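Local coordinates for YkuI protein (Bacillus subtilis, PDB 2BAS) that probably cleaves the second messenger cyclic di-GMP through an EAL phosphodiesterase domain, which is joined by a long helix to a C-terminal domain, at residues L195-L200 / Y251-Y256; A44-E49 / Y256-S261; S211-L216 / L241-R246. All blocks are in the same frame, centred on the assembly; numbering follows the deposited sequence.

All three contacts belong to the TIM-barrel-like EAL domain, and each is largely buried. Contact 1 lies inside the barrel, between strands 195-199 and 249-252, and is the one with a direct hydrogen bond across it. Contact 2 also involves the chain that follows strand 249-252 and shares Y256 with contact 1, but it packs a loop on strand 38-47 through apolar side chains and a bridging water. Contact 3 belongs to the outer layer, where a tyrosine spans the gap between helices 211-226 and 238-246. A probable hydrogen bond from F46 N to F252 O ties contacts 1 and 2 together, while A244 packs on F252 to join contact 3 to contact 1.

Contact 1: L195-L200 / Y251-Y256; sequences LLKIDL and YFQGYY
K197 and Q253 meet inside the TIM-barrel-like EAL domain, where strands 195-199 and 249-252 lie on either side of strand 229-233 and pair with it in parallel. The two strands have no backbone bonds to each other; their CA atoms come no closer than 9.3 Å, at K197 and Y251. Side chains alone close this distance, in two places of different character.

The closer place is polar. The K197 chain bends at chi3 (87°), which swings its ammonium group toward the second strand, while Q253 comes to meet it on an extended chain with CG anti to the backbone N. NZ of K197 donates to OE1 of Q253 over 3.1 Å, with a C=O...N angle of 136° and the nitrogen tilted 17° from the carbonyl plane. The other end of the amide has its strongest partner in E57, the glutamate of the family's signature motif, whose OE1 is bound by Q253 NE2; NE2 also bonds OE1 of Q43. These bonds define which way round the amide lies. K197 NZ in turn forms a salt bridge with E146, so the pair belongs to a polar cluster that probably forms part of the active-site region, as in other EAL domains.

The looser place is apolar. Here L195 meets Y251, a residue that keeps some exposure, in a single approach with the side chains roughly at right angles. L231 of the intervening strand lies against both, and also against K197. The nearest atoms of the L195-Y251 pair are CD2 of L195 and CD1 of the tyrosine ring, 4.2 Å apart.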
loop_
_atom_site.group_PDB
_atom_site.type_symbol
_atom_site.label_atom_id
_atom_site.label_comp_id
_atom_site.label_asym_id
_atom_site.label_seq_id
_atom_site.Cartn_x
_atom_site.Cartn_y
_atom_site.Cartn_z
ATOM N N LEU A 195 -8.785 -13.783 -0.870
ATOM C CA LEU A 195 -9.097 -13.185 0.422
ATOM C C LEU A 195 -7.862 -12.862 1.259
ATOM O O LEU A 195 -6.897 -13.623 1.287
ATOM C CB LEU A 195 -10.003 -14.123 1.221
ATOM C CG LEU A 195 -11.513 -13.932 1.171
ATOM C CD1 LEU A 195 -12.207 -15.216 0.749
ATOM C CD2 LEU A 195 -12.033 -13.465 2.514
ATOM N N LEU A 196 -7.926 -11.737 1.963
ATOM C CA LEU A 196 -6.899 -11.357 2.915
ATOM C C LEU A 196 -7.547 -11.289 4.282
ATOM O O LEU A 196 -8.524 -10.566 4.464
ATOM C CB LEU A 196 -6.315 -9.988 2.547
ATOM C CG LEU A 196 -5.600 -9.816 1.212
ATOM C CD1 LEU A 196 -5.142 -8.369 1.060
ATOM C CD2 LEU A 196 -4.412 -10.775 1.089
ATOM N N LYS A 197 -7.035 -12.054 5.239
ATOM C CA LYS A 197 -7.566 -12.014 6.607
ATOM C C LYS A 197 -6.715 -11.098 7.474
ATOM O O LYS A 197 -5.508 -11.316 7.633
ATOM C CB LYS A 197 -7.626 -13.396 7.246
ATOM C CG LYS A 197 -8.705 -14.311 6.715
ATOM C CD LYS A 197 -9.007 -15.485 7.680
ATOM C CE LYS A 197 -10.064 -15.122 8.742
ATOM N NZ LYS A 197 -10.679 -16.327 9.410
ATOM N N ILE A 198 -7.357 -10.074 8.023
ATOM C CA ILE A 198 -6.693 -9.086 8.863
ATOM C C ILE A 198 -7.177 -9.231 10.305
ATOM O O ILE A 198 -8.370 -9.211 10.573
ATOM C CB ILE A 198 -6.924 -7.652 8.301
ATOM C CG1 ILE A 198 -6.415 -7.566 6.858
ATOM C CG2 ILE A 198 -6.237 -6.610 9.154
ATOM C CD1 ILE A 198 -6.876 -6.331 6.084
ATOM N N ASP A 199 -6.229 -9.427 11.214
ATOM C CA ASP A 199 -6.477 -9.546 12.647
ATOM C C ASP A 199 -6.478 -8.143 13.249
ATOM O O ASP A 199 -5.672 -7.303 12.861
ATOM C CB ASP A 199 -5.369 -10.402 13.273
ATOM C CG ASP A 199 -5.319 -10.305 14.796
ATOM O OD1 ASP A 199 -6.388 -10.209 15.441
ATOM O OD2 ASP A 199 -4.199 -10.343 15.353
ATOM N N LEU A 200 -7.372 -7.882 14.194
ATOM C CA LEU A 200 -7.469 -6.539 14.765
ATOM C C LEU A 200 -7.156 -6.465 16.261
ATOM O O LEU A 200 -7.472 -5.466 16.917
ATOM C CB LEU A 200 -8.831 -5.910 14.453
ATOM C CG LEU A 200 -9.185 -5.666 12.982
ATOM C CD1 LEU A 200 -10.599 -5.121 12.879
ATOM C CD2 LEU A 200 -8.188 -4.723 12.307
ATOM N N TYR A 251 -16.028 -8.775 4.819
ATOM C CA TYR A 251 -16.520 -9.812 5.730
ATOM C C TYR A 251 -15.977 -9.577 7.132
ATOM O O TYR A 251 -14.898 -9.007 7.287
ATOM C CB TYR A 251 -16.125 -11.201 5.241
ATOM C CG TYR A 251 -16.602 -11.530 3.841
ATOM C CD1 TYR A 251 -15.716 -11.532 2.760
ATOM C CD2 TYR A 251 -17.940 -11.834 3.598
ATOM C CE1 TYR A 251 -16.158 -11.848 1.472
ATOM C CE2 TYR A 251 -18.391 -12.146 2.322
ATOM C CZ TYR A 251 -17.500 -12.153 1.266
ATOM O OH TYR A 251 -17.966 -12.465 0.008
ATOM N N PHE A 252 -16.726 -10.020 8.143
ATOM C CA PHE A 252 -16.385 -9.759 9.539
ATOM C C PHE A 252 -16.571 -10.988 10.430
ATOM O O PHE A 252 -17.513 -11.763 10.248
ATOM C CB PHE A 252 -17.255 -8.631 10.089
ATOM C CG PHE A 252 -17.376 -7.434 9.184
ATOM C CD1 PHE A 252 -18.452 -7.317 8.303
ATOM C CD2 PHE A 252 -16.444 -6.402 9.236
ATOM C CE1 PHE A 252 -18.578 -6.202 7.475
ATOM C CE2 PHE A 252 -16.568 -5.272 8.407
ATOM C CZ PHE A 252 -17.626 -5.175 7.529
ATOM N N GLN A 253 -15.700 -11.129 11.427
ATOM C CA GLN A 253 -15.715 -12.274 12.334
ATOM C C GLN A 253 -15.153 -11.906 13.706
ATOM O O GLN A 253 -14.145 -11.204 13.789
ATOM C CB GLN A 253 -14.868 -13.389 11.725
ATOM C CG GLN A 253 -14.828 -14.699 12.496
ATOM C CD GLN A 253 -13.858 -15.683 11.882
ATOM O OE1 GLN A 253 -13.302 -15.433 10.813
ATOM N NE2 GLN A 253 -13.648 -16.811 12.550
ATOM N N GLY A 254 -15.796 -12.388 14.770
ATOM C CA GLY A 254 -15.320 -12.191 16.139
ATOM C C GLY A 254 -16.349 -12.359 17.258
ATOM O O GLY A 254 -17.561 -12.486 17.008
ATOM N N TYR A 255 -15.854 -12.348 18.499
ATOM C CA TYR A 255 -16.708 -12.407 19.693
ATOM C C TYR A 255 -17.800 -11.346 19.667
ATOM O O TYR A 255 -18.947 -11.631 20.015
ATOM C CB TYR A 255 -15.890 -12.257 20.984
ATOM C CG TYR A 255 -14.931 -13.393 21.243
ATOM C CD1 TYR A 255 -15.399 -14.688 21.497
ATOM C CD2 TYR A 255 -13.553 -13.180 21.254
ATOM C CE1 TYR A 255 -14.514 -15.747 21.735
ATOM C CE2 TYR A 255 -12.655 -14.237 21.492
ATOM C CZ TYR A 255 -13.142 -15.513 21.729
ATOM O OH TYR A 255 -12.264 -16.555 21.967
ATOM N N TYR A 256 -17.444 -10.130 19.251
ATOM C CA TYR A 256 -18.393 -9.018 19.221
ATOM C C TYR A 256 -19.612 -9.357 18.379
ATOM O O TYR A 256 -20.732 -9.025 18.755
ATOM C CB TYR A 256 -17.746 -7.712 18.729
ATOM C CG TYR A 256 -18.674 -6.518 18.838
ATOM C CD1 TYR A 256 -18.946 -5.935 20.077
ATOM C CD2 TYR A 256 -19.296 -5.989 17.710
ATOM C CE1 TYR A 256 -19.806 -4.857 20.189
ATOM C CE2 TYR A 256 -20.158 -4.902 17.809
ATOM C CZ TYR A 256 -20.409 -4.343 19.054
ATOM O OH TYR A 256 -21.261 -3.268 19.166
#

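Contact 2: A44-E49 / Y256-S261; sequences AIFSAE and YLVSPS
F46 packs its ring against L257 and V258, and these three side chains account for most of the surface buried here. In the TIM-barrel-like EAL fold, F46 sits on strand 38-47, which runs antiparallel to its neighbours 53-64 and 249-252. L257 and V258 belong to the loop that leaves strand 249-252 and passes over this part of the sheet on its way to helix 271-311.

F46 is the centre of the contact. Its CG stands beside the backbone N and anti to the carbonyl carbon (chi1 -66°), which carries the ring out from the strand toward the loop. V258 approaches the far end of that ring at its edge, near the ring plane: V258 CG2 lies 3.6 Å from F46 CZ, and the two side chains cross at about a right angle. L257 runs past F46 in the opposite direction and touches it at two points. Its CD1 methyl is 3.7 Å from F46 CD1, and its CB is 3.8 Å from F46 CE1. The CD1-CE1-CZ part of the ring is thus met by consecutive loop residues, while L270 and V53 add further packing outside the contact. L257 also rests on F252, whose strand is held to F46 through the backbone.

Beside this apolar cluster the two backbones are joined through solvent. One water donates to A44 O and also to V258 O, the latter at 3.2 Å, and V258 O accepts a second hydrogen bond from Q43 NE2.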
loop_
_atom_site.group_PDB
_atom_site.type_symbol
_atom_site.label_atom_id
_atom_site.label_comp_id
_atom_site.label_asym_id
_atom_site.label_seq_id
_atom_site.Cartn_x
_atom_site.Cartn_y
_atom_site.Cartn_z
ATOM N N ALA A 44 -19.442 -18.048 12.749
ATOM C CA ALA A 44 -20.035 -17.416 11.573
ATOM C C ALA A 44 -19.221 -16.248 11.062
ATOM O O ALA A 44 -18.560 -15.535 11.832
ATOM C CB ALA A 44 -21.466 -16.979 11.858
ATOM N N ILE A 45 -19.265 -16.070 9.746
ATOM C CA ILE A 45 -18.617 -14.948 9.105
ATOM C C ILE A 45 -19.689 -14.141 8.399
ATOM O O ILE A 45 -20.547 -14.707 7.705
ATOM C CB ILE A 45 -17.486 -15.400 8.168
ATOM C CG1 ILE A 45 -16.370 -16.029 9.006
ATOM C CG2 ILE A 45 -16.932 -14.211 7.388
ATOM C CD1 ILE A 45 -15.580 -17.052 8.288
ATOM N N PHE A 46 -19.634 -12.824 8.591
ATOM C CA PHE A 46 -20.724 -11.937 8.190
ATOM C C PHE A 46 -20.487 -11.088 6.960
ATOM O O PHE A 46 -19.404 -10.569 6.746
ATOM C CB PHE A 46 -21.161 -11.070 9.374
ATOM C CG PHE A 46 -21.782 -11.862 10.487
ATOM C CD1 PHE A 46 -20.996 -12.379 11.514
ATOM C CD2 PHE A 46 -23.148 -12.122 10.492
ATOM C CE1 PHE A 46 -21.565 -13.124 12.543
ATOM C CE2 PHE A 46 -23.726 -12.865 11.511
ATOM C CZ PHE A 46 -22.931 -13.364 12.543
ATOM N N SER A 47 -21.543 -10.974 6.161
ATOM C CA SER A 47 -21.573 -10.210 4.917
ATOM C C SER A 47 -21.694 -8.727 5.220
ATOM O O SER A 47 -22.314 -8.346 6.217
ATOM C CB SER A 47 -22.807 -10.636 4.111
ATOM O OG SER A 47 -22.669 -10.371 2.727
ATOM N N ALA A 48 -21.121 -7.888 4.361
ATOM C CA ALA A 48 -21.263 -6.447 4.518
ATOM C C ALA A 48 -22.465 -5.911 3.745
ATOM O O ALA A 48 -23.158 -5.016 4.233
ATOM C CB ALA A 48 -20.001 -5.731 4.094
ATOM N N GLU A 49 -22.709 -6.468 2.554
ATOM C CA GLU A 49 -23.794 -6.016 1.668
ATOM C C GLU A 49 -25.163 -6.288 2.286
ATOM O O GLU A 49 -25.915 -5.353 2.575
ATOM C CB GLU A 49 -23.699 -6.654 0.280
ATOM C CG GLU A 49 -22.304 -6.778 -0.284
ATOM C CD GLU A 49 -21.837 -8.213 -0.308
ATOM O OE1 GLU A 49 -22.546 -9.038 -0.929
ATOM O OE2 GLU A 49 -20.774 -8.515 0.280
ATOM N N TYR A 256 -17.444 -10.130 19.251
ATOM C CA TYR A 256 -18.393 -9.018 19.221
ATOM C C TYR A 256 -19.612 -9.357 18.379
ATOM O O TYR A 256 -20.732 -9.025 18.755
ATOM C CB TYR A 256 -17.746 -7.712 18.729
ATOM C CG TYR A 256 -18.674 -6.518 18.838
ATOM C CD1 TYR A 256 -18.946 -5.935 20.077
ATOM C CD2 TYR A 256 -19.296 -5.989 17.710
ATOM C CE1 TYR A 256 -19.806 -4.857 20.189
ATOM C CE2 TYR A 256 -20.158 -4.902 17.809
ATOM C CZ TYR A 256 -20.409 -4.343 19.054
ATOM O OH TYR A 256 -21.261 -3.268 19.166
ATOM N N LEU A 257 -19.388 -10.032 17.256
ATOM C CA LEU A 257 -20.479 -10.444 16.387
ATOM C C LEU A 257 -21.160 -11.702 16.917
ATOM O O LEU A 257 -22.299 -11.635 17.373
ATOM C CB LEU A 257 -20.000 -10.641 14.950
ATOM C CG LEU A 257 -19.403 -9.403 14.281
ATOM C CD1 LEU A 257 -18.844 -9.769 12.940
ATOM C CD2 LEU A 257 -20.429 -8.294 14.139
ATOM N N VAL A 258 -20.457 -12.833 16.869
ATOM C CA VAL A 258 -20.979 -14.117 17.348
ATOM C C VAL A 258 -19.834 -15.044 17.762
ATOM O O VAL A 258 -18.938 -15.322 16.974
ATOM C CB VAL A 258 -21.872 -14.829 16.283
ATOM C CG1 VAL A 258 -22.174 -16.250 16.691
ATOM C CG2 VAL A 258 -23.187 -14.098 16.089
ATOM N N SER A 259 -19.878 -15.510 19.008
ATOM C CA SER A 259 -18.905 -16.477 19.535
ATOM C C SER A 259 -18.992 -17.854 18.827
ATOM O O SER A 259 -19.972 -18.135 18.138
ATOM C CB SER A 259 -19.149 -16.707 21.043
ATOM O OG SER A 259 -20.414 -17.323 21.241
ATOM N N PRO A 260 -17.953 -18.701 18.957
ATOM C CA PRO A 260 -18.057 -20.024 18.331
ATOM C C PRO A 260 -19.044 -20.965 19.030
ATOM O O PRO A 260 -19.054 -21.053 20.258
ATOM C CB PRO A 260 -16.628 -20.588 18.445
ATOM C CG PRO A 260 -15.758 -19.410 18.780
ATOM C CD PRO A 260 -16.638 -18.508 19.590
ATOM N N SER A 261 -19.869 -21.650 18.243
ATOM C CA SER A 261 -20.756 -22.680 18.773
ATOM C C SER A 261 -20.712 -23.937 17.913
ATOM O O SER A 261 -20.079 -23.964 16.856
ATOM C CB SER A 261 -22.199 -22.174 18.930
ATOM O OG SER A 261 -22.857 -22.060 17.679
HETATM O O HOH W 1 -18.325 -14.340 14.011
#

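Contact 3: S211-L216 / L241-R246; sequences SYEHVL and LQYAWR
Y243 reaches from helix 238-246 to E213 and L216 on helix 211-226, two helices of the outer layer of the TIM-barrel-like EAL domain. The backbones stay well apart, with CA atoms of E213 and Y243 10.0 Å from each other, so the phenol spans most of the interval. Its CG lies opposite the backbone N (chi1 -178°), a conformation that projects the ring straight off its own helix with the hydroxyl leading.

With CG roughly anti to the backbone N (chi1 -151°) and the chain extended beyond it, E213 runs past the tyrosine in the opposite direction. Its CG methylene lies in the ring plane at the edge, 3.4 Å from Y243 OH, and farther along E213 OE2 comes to 3.2 Å from Y243 CE1, again near that plane. The carboxylate is turned 73° from the ring. L216 has its CG beside the backbone N and crosses the phenol obliquely; L216 CD1 lies 3.8 Å from Y243 CE2 and also near the hydroxyl.

The phenol end therefore sits between the methylene of E213 and the methyl of L216. Its polar link to the other helix is indirect: a water that donates to E213 O stands 3.3 Å from Y243 OH, a weak bond. With no direct hydrogen bond between the two segments, cohesion probably comes chiefly from packing, supplemented by this one weak water-mediated link.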
loop_
_atom_site.group_PDB
_atom_site.type_symbol
_atom_site.label_atom_id
_atom_site.label_comp_id
_atom_site.label_asym_id
_atom_site.label_seq_id
_atom_site.Cartn_x
_atom_site.Cartn_y
_atom_site.Cartn_z
ATOM N N SER A 211 1.965 3.872 12.668
ATOM C CA SER A 211 2.488 3.066 11.566
ATOM C C SER A 211 1.515 1.980 11.084
ATOM O O SER A 211 1.294 1.829 9.879
ATOM C CB SER A 211 3.817 2.426 11.974
ATOM O OG SER A 211 4.843 3.394 12.124
ATOM N N TYR A 212 0.930 1.243 12.030
ATOM C CA TYR A 212 0.060 0.103 11.716
ATOM C C TYR A 212 -1.121 0.432 10.802
ATOM O O TYR A 212 -1.441 -0.346 9.892
ATOM C CB TYR A 212 -0.426 -0.600 12.991
ATOM C CG TYR A 212 -1.203 -1.868 12.710
ATOM C CD1 TYR A 212 -0.575 -2.979 12.147
ATOM C CD2 TYR A 212 -2.570 -1.956 12.993
ATOM C CE1 TYR A 212 -1.278 -4.147 11.878
ATOM C CE2 TYR A 212 -3.289 -3.132 12.724
ATOM C CZ TYR A 212 -2.628 -4.220 12.166
ATOM O OH TYR A 212 -3.304 -5.387 11.893
ATOM N N GLU A 213 -1.762 1.576 11.041
ATOM C CA GLU A 213 -2.879 2.009 10.210
ATOM C C GLU A 213 -2.423 2.423 8.796
ATOM O O GLU A 213 -3.148 2.255 7.820
ATOM C CB GLU A 213 -3.648 3.129 10.892
ATOM C CG GLU A 213 -5.119 3.150 10.505
ATOM C CD GLU A 213 -6.008 3.957 11.459
ATOM O OE1 GLU A 213 -5.615 4.205 12.630
ATOM O OE2 GLU A 213 -7.119 4.333 11.017
ATOM N N HIS A 214 -1.209 2.932 8.670
ATOM C CA HIS A 214 -0.713 3.239 7.349
ATOM C C HIS A 214 -0.408 1.973 6.548
ATOM O O HIS A 214 -0.752 1.887 5.371
ATOM C CB HIS A 214 0.485 4.163 7.422
ATOM C CG HIS A 214 0.148 5.529 7.924
ATOM N ND1 HIS A 214 1.036 6.298 8.653
ATOM C CD2 HIS A 214 -0.985 6.261 7.817
ATOM C CE1 HIS A 214 0.474 7.459 8.944
ATOM N NE2 HIS A 214 -0.754 7.457 8.454
ATOM N N VAL A 215 0.205 0.984 7.192
ATOM C CA VAL A 215 0.481 -0.297 6.552
ATOM C C VAL A 215 -0.804 -0.951 6.043
ATOM O O VAL A 215 -0.842 -1.428 4.911
ATOM C CB VAL A 215 1.248 -1.265 7.494
ATOM C CG1 VAL A 215 1.296 -2.684 6.914
ATOM C CG2 VAL A 215 2.668 -0.738 7.790
ATOM N N LEU A 216 -1.853 -0.962 6.865
ATOM C CA LEU A 216 -3.140 -1.528 6.455
ATOM C C LEU A 216 -3.738 -0.787 5.271
ATOM O O LEU A 216 -4.330 -1.399 4.376
ATOM C CB LEU A 216 -4.141 -1.542 7.618
ATOM C CG LEU A 216 -3.897 -2.584 8.717
ATOM C CD1 LEU A 216 -5.049 -2.574 9.708
ATOM C CD2 LEU A 216 -3.688 -3.996 8.141
ATOM N N LEU A 241 -15.086 -3.079 14.849
ATOM C CA LEU A 241 -16.095 -3.238 13.806
ATOM C C LEU A 241 -16.171 -1.953 12.992
ATOM O O LEU A 241 -16.183 -1.989 11.758
ATOM C CB LEU A 241 -17.460 -3.564 14.416
ATOM C CG LEU A 241 -18.607 -3.813 13.432
ATOM C CD1 LEU A 241 -18.303 -4.987 12.499
ATOM C CD2 LEU A 241 -19.913 -4.030 14.178
ATOM N N GLN A 242 -16.215 -0.825 13.702
ATOM C CA GLN A 242 -16.116 0.503 13.106
ATOM C C GLN A 242 -14.924 0.545 12.161
ATOM O O GLN A 242 -15.072 0.870 10.982
ATOM C CB GLN A 242 -15.993 1.563 14.217
ATOM C CG GLN A 242 -15.089 2.778 13.918
ATOM C CD GLN A 242 -15.747 3.832 13.044
ATOM O OE1 GLN A 242 -16.636 4.574 13.488
ATOM N NE2 GLN A 242 -15.294 3.923 11.796
ATOM N N TYR A 243 -13.752 0.175 12.666
ATOM C CA TYR A 243 -12.547 0.243 11.862
ATOM C C TYR A 243 -12.654 -0.574 10.575
ATOM O O TYR A 243 -12.345 -0.062 9.493
ATOM C CB TYR A 243 -11.315 -0.165 12.665
ATOM C CG TYR A 243 -10.059 -0.044 11.855
ATOM C CD1 TYR A 243 -9.343 1.147 11.831
ATOM C CD2 TYR A 243 -9.601 -1.117 11.074
ATOM C CE1 TYR A 243 -8.187 1.270 11.058
ATOM C CE2 TYR A 243 -8.450 -1.006 10.298
ATOM C CZ TYR A 243 -7.749 0.192 10.295
ATOM O OH TYR A 243 -6.608 0.310 9.535
ATOM N N ALA A 244 -13.085 -1.829 10.697
ATOM C CA ALA A 244 -13.193 -2.742 9.554
ATOM C C ALA A 244 -14.086 -2.167 8.467
ATOM O O ALA A 244 -13.738 -2.149 7.281
ATOM C CB ALA A 244 -13.731 -4.087 10.010
ATOM N N TRP A 245 -15.243 -1.679 8.893
ATOM C CA TRP A 245 -16.212 -1.130 7.982
ATOM C C TRP A 245 -15.700 0.104 7.233
ATOM O O TRP A 245 -15.956 0.245 6.037
ATOM C CB TRP A 245 -17.488 -0.818 8.740
ATOM C CG TRP A 245 -18.505 -0.203 7.888
ATOM C CD1 TRP A 245 -19.455 -0.847 7.158
ATOM C CD2 TRP A 245 -18.669 1.196 7.636
ATOM N NE1 TRP A 245 -20.214 0.069 6.475
ATOM C CE2 TRP A 245 -19.752 1.330 6.748
ATOM C CE3 TRP A 245 -18.006 2.348 8.079
ATOM C CZ2 TRP A 245 -20.200 2.565 6.300
ATOM C CZ3 TRP A 245 -18.449 3.583 7.633
ATOM C CH2 TRP A 245 -19.540 3.683 6.751
ATOM N N ARG A 246 -14.984 0.999 7.912
ATOM C CA ARG A 246 -14.506 2.219 7.246
ATOM C C ARG A 246 -13.280 1.922 6.375
ATOM O O ARG A 246 -12.911 2.719 5.520
ATOM C CB ARG A 246 -14.233 3.345 8.260
ATOM C CG ARG A 246 -12.771 3.614 8.535
ATOM C CD ARG A 246 -12.487 3.846 10.002
ATOM N NE ARG A 246 -12.805 5.190 10.464
ATOM C CZ ARG A 246 -12.547 5.625 11.696
ATOM N NH1 ARG A 246 -11.971 4.807 12.574
ATOM N NH2 ARG A 246 -12.867 6.870 12.054
HETATM O O HOH W 2 -6.028 2.914 7.554
#